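Local coordinates for antifreeze protein (Marinomonas primoryensis, PDB 3P4G) that probably binds ice through anchored clathrate waters, as a hyperactive antifreeze protein folded into a right-handed, calcium-dependent beta-helix, at residues Gly269-Asn274 with Asn298-Phe303. Residues are numbered along the deposited sequence; the frame is centred on the assembly and turned at random.
Sequences GTVAGN and NRVANF. With CA (calcium ion), chain P; CA (calcium ion), chain Q.
Val271, Ala272 and Gly273 run past Val300, Asn302 and Phe303, each nearest its counterpart in that order with Ala301 passed over, the CA atoms of Gly273 and Phe303 coming within 5.6 Å, as the outermost strand of one face of a beta-helix meets the end of a helix and the type I turn that follows it. The turn spans Val300 to Phe303 and is closed by the hydrogen bond from Phe303 N to Val300 O.

How such an end is covered is seen first at Val271. With CG1 turned anti to the carbonyl carbon (chi1 -64°), CG2 is the methyl that meets the second segment, 3.8 Å from CE1 of Phe303 and 3.9 Å from CG1 of Val300, while the Arg299 carbonyl and aliphatic CG border the same methyl. Gly273 lies over one face of the Phe303 ring: its N is offset toward the rim, and its CA makes a CH-pi contact 4.2 Å from the ring centroid. The Asn302 side chain lies along the backbone from Val271 to Gly273. Where the strand edge stands further off, water takes over, accepting from Val271 N at 3.0 Å and donating to Arg299 O at 2.7 Å.

At the Gly273-Asn274 end of the strand calcium joins the two segments. Gly273 O binds one ion and Asn274 O the next; the second ion also holds a water that donates to Asn302 O, and Glu304, directly after the turn, is among its ligands.

On its other edge strand 270-272 pairs in parallel with strand 251-253, through backbone bonds to Ile252 and Leu254. Val271 and Phe303 both reach Leu261 of strand 260-263, and Val300 and Phe303 rest on Ile280 of strand 279-282, so helix 294-300 and its turn pack against the interior side chains of the last coils.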
ATOM      1  N   GLY A 269      15.703  -1.375 -19.267  1.00 11.77           N
ATOM      2  CA  GLY A 269      15.346  -0.014 -18.823  1.00 10.29           C
ATOM      3  C   GLY A 269      16.496   0.795 -18.276  1.00 12.06           C
ATOM      4  O   GLY A 269      17.635   0.350 -18.313  1.00 11.79           O
ATOM      5  N   THR A 270      16.196   2.004 -17.815  1.00 11.18           N
ATOM      6  CA  THR A 270      17.240   2.923 -17.286  1.00 12.48           C
ATOM      7  C   THR A 270      17.431   2.632 -15.798  1.00 11.16           C
ATOM      8  O   THR A 270      16.444   2.558 -15.031  1.00 11.27           O
ATOM      9  CB  THR A 270      16.813   4.401 -17.513  1.00 12.40           C
ATOM     10  OG1 THR A 270      16.776   4.642 -18.930  1.00 13.52           O
ATOM     11  CG2 THR A 270      17.807   5.457 -16.822  1.00 16.56           C
ATOM     12  N   VAL A 271      18.681   2.481 -15.380  1.00  9.94           N
ATOM     13  CA  VAL A 271      18.966   2.165 -13.965  1.00  9.46           C
ATOM     14  C   VAL A 271      20.074   3.080 -13.465  1.00  9.34           C
ATOM     15  O   VAL A 271      21.058   3.337 -14.183  1.00 10.17           O
ATOM     16  CB  VAL A 271      19.360   0.666 -13.709  1.00 10.05           C
ATOM     17  CG1 VAL A 271      18.203  -0.259 -14.037  1.00  9.82           C
ATOM     18  CG2 VAL A 271      20.645   0.231 -14.521  1.00 10.57           C
ATOM     19  N   ALA A 272      19.884   3.604 -12.259  1.00  9.29           N
ATOM     20  CA  ALA A 272      20.874   4.530 -11.649  1.00 10.17           C
ATOM     21  C   ALA A 272      21.084   4.251 -10.194  1.00 10.30           C
ATOM     22  O   ALA A 272      20.128   4.132  -9.414  1.00 10.61           O
ATOM     23  CB  ALA A 272      20.453   6.000 -11.854  1.00 11.39           C
ATOM     24  N   GLY A 273      22.346   4.142  -9.812  1.00 10.00           N
ATOM     25  CA  GLY A 273      22.705   4.049  -8.382  1.00  9.40           C
ATOM     26  C   GLY A 273      22.559   5.417  -7.695  1.00  9.44           C
ATOM     27  O   GLY A 273      22.280   5.471  -6.459  1.00  8.76           O
ATOM     28  N   ASN A 274      22.727   6.484  -8.510  1.00 10.55           N
ATOM     29  CA  ASN A 274      22.802   7.875  -8.050  1.00  9.83           C
ATOM     30  C   ASN A 274      23.960   7.994  -7.042  1.00 10.19           C
ATOM     31  O   ASN A 274      24.901   7.178  -7.092  1.00 11.74           O
ATOM     32  CB  ASN A 274      21.443   8.313  -7.442  1.00  9.68           C
ATOM     33  CG  ASN A 274      20.307   8.235  -8.466  1.00 10.74           C
ATOM     34  OD1 ASN A 274      19.319   7.602  -8.204  1.00  9.49           O
ATOM     35  ND2 ASN A 274      20.470   8.882  -9.644  1.00  9.64           N
ATOM     36  N   ASN A 298      26.672  -0.142 -20.970  1.00 15.12           N
ATOM     37  CA  ASN A 298      26.496   1.309 -20.860  1.00 15.34           C
ATOM     38  C   ASN A 298      25.365   1.662 -19.874  1.00 13.89           C
ATOM     39  O   ASN A 298      25.476   2.619 -19.127  1.00 14.07           O
ATOM     40  CB  ASN A 298      26.202   1.926 -22.229  1.00 17.48           C
ATOM     41  CG  ASN A 298      27.427   1.892 -23.172  1.00 20.65           C
ATOM     42  OD1 ASN A 298      28.545   1.580 -22.743  1.00 23.92           O
ATOM     43  ND2 ASN A 298      27.211   2.207 -24.458  1.00 26.02           N
ATOM     44  N   ARG A 299      24.287   0.878 -19.900  1.00 14.01           N
ATOM     45  CA  ARG A 299      23.096   1.065 -19.015  1.00 13.92           C
ATOM     46  C   ARG A 299      23.486   0.984 -17.528  1.00 12.41           C
ATOM     47  O   ARG A 299      22.915   1.716 -16.671  1.00 12.20           O
ATOM     48  CB  ARG A 299      22.088  -0.059 -19.391  1.00 14.77           C
ATOM     49  CG  ARG A 299      20.873  -0.349 -18.482  1.00 15.75           C
ATOM     50  CD  ARG A 299      19.823  -1.284 -19.200  1.00 17.37           C
ATOM     51  NE  ARG A 299      19.605  -0.813 -20.573  1.00 18.34           N
ATOM     52  CZ  ARG A 299      19.837  -1.502 -21.670  1.00 18.39           C
ATOM     53  NH1 ARG A 299      20.199  -2.802 -21.638  1.00 17.48           N
ATOM     54  NH2 ARG A 299      19.615  -0.912 -22.845  1.00 24.35           N
ATOM     55  N   VAL A 300      24.439   0.089 -17.233  1.00 11.86           N
ATOM     56  CA  VAL A 300      24.773  -0.217 -15.811  1.00 10.35           C
ATOM     57  C   VAL A 300      26.091   0.370 -15.345  1.00 11.09           C
ATOM     58  O   VAL A 300      26.460   0.179 -14.179  1.00  9.52           O
ATOM     59  CB  VAL A 300      24.732  -1.762 -15.487  1.00 10.41           C
ATOM     60  CG1 VAL A 300      23.322  -2.328 -15.777  1.00 12.07           C
ATOM     61  CG2 VAL A 300      25.851  -2.521 -16.246  1.00 10.10           C
ATOM     62  N   ALA A 301      26.794   1.045 -16.256  1.00 12.57           N
ATOM     63  CA  ALA A 301      28.119   1.596 -15.980  1.00 13.11           C
ATOM     64  C   ALA A 301      28.179   2.582 -14.836  1.00 13.12           C
ATOM     65  O   ALA A 301      29.254   2.759 -14.243  1.00 13.33           O
ATOM     66  CB  ALA A 301      28.689   2.237 -17.225  1.00 13.15           C
ATOM     67  N   ASN A 302      27.053   3.209 -14.502  1.00 12.41           N
ATOM     68  CA  ASN A 302      27.034   4.166 -13.412  1.00 13.08           C
ATOM     69  C   ASN A 302      27.186   3.476 -12.020  1.00 11.29           C
ATOM     70  O   ASN A 302      27.593   4.130 -11.055  1.00 10.55           O
ATOM     71  CB  ASN A 302      25.785   5.038 -13.493  1.00 12.57           C
ATOM     72  CG  ASN A 302      24.508   4.238 -13.296  1.00 13.16           C
ATOM     73  OD1 ASN A 302      23.901   3.704 -14.273  1.00 13.22           O
ATOM     74  ND2 ASN A 302      24.131   4.086 -12.066  1.00  8.73           N
ATOM     75  N   PHE A 303      26.954   2.151 -11.975  1.00 10.56           N
ATOM     76  CA  PHE A 303      27.063   1.401 -10.707  1.00  9.64           C
ATOM     77  C   PHE A 303      28.510   1.164 -10.303  1.00  9.48           C
ATOM     78  O   PHE A 303      29.329   0.772 -11.137  1.00  9.19           O
ATOM     79  CB  PHE A 303      26.334   0.079 -10.771  1.00 10.03           C
ATOM     80  CG  PHE A 303      24.863   0.220 -10.532  1.00  8.73           C
ATOM     81  CD1 PHE A 303      24.012   0.609 -11.578  1.00  9.06           C
ATOM     82  CD2 PHE A 303      24.324  -0.021  -9.239  1.00  9.64           C
ATOM     83  CE1 PHE A 303      22.603   0.797 -11.318  1.00  8.65           C
ATOM     84  CE2 PHE A 303      22.948   0.140  -8.972  1.00  9.57           C
ATOM     85  CZ  PHE A 303      22.089   0.540 -10.014  1.00  7.42           C
TER
HETATM   86 CA    CA P 412      22.737   5.456  -4.210  1.00  3.51          CA
HETATM   87 CA    CA Q 413      26.746   5.702  -6.891  1.00  3.44          CA
HETATM   88  O   HOH W   1      20.779   3.218 -17.408  1.00  2.48           O
HETATM   89  O   HOH W   2      25.951   5.155  -9.089  1.00  4.84           O
HETATM   90  O   HOH W   3      27.803   7.933  -7.089  1.00  8.48           O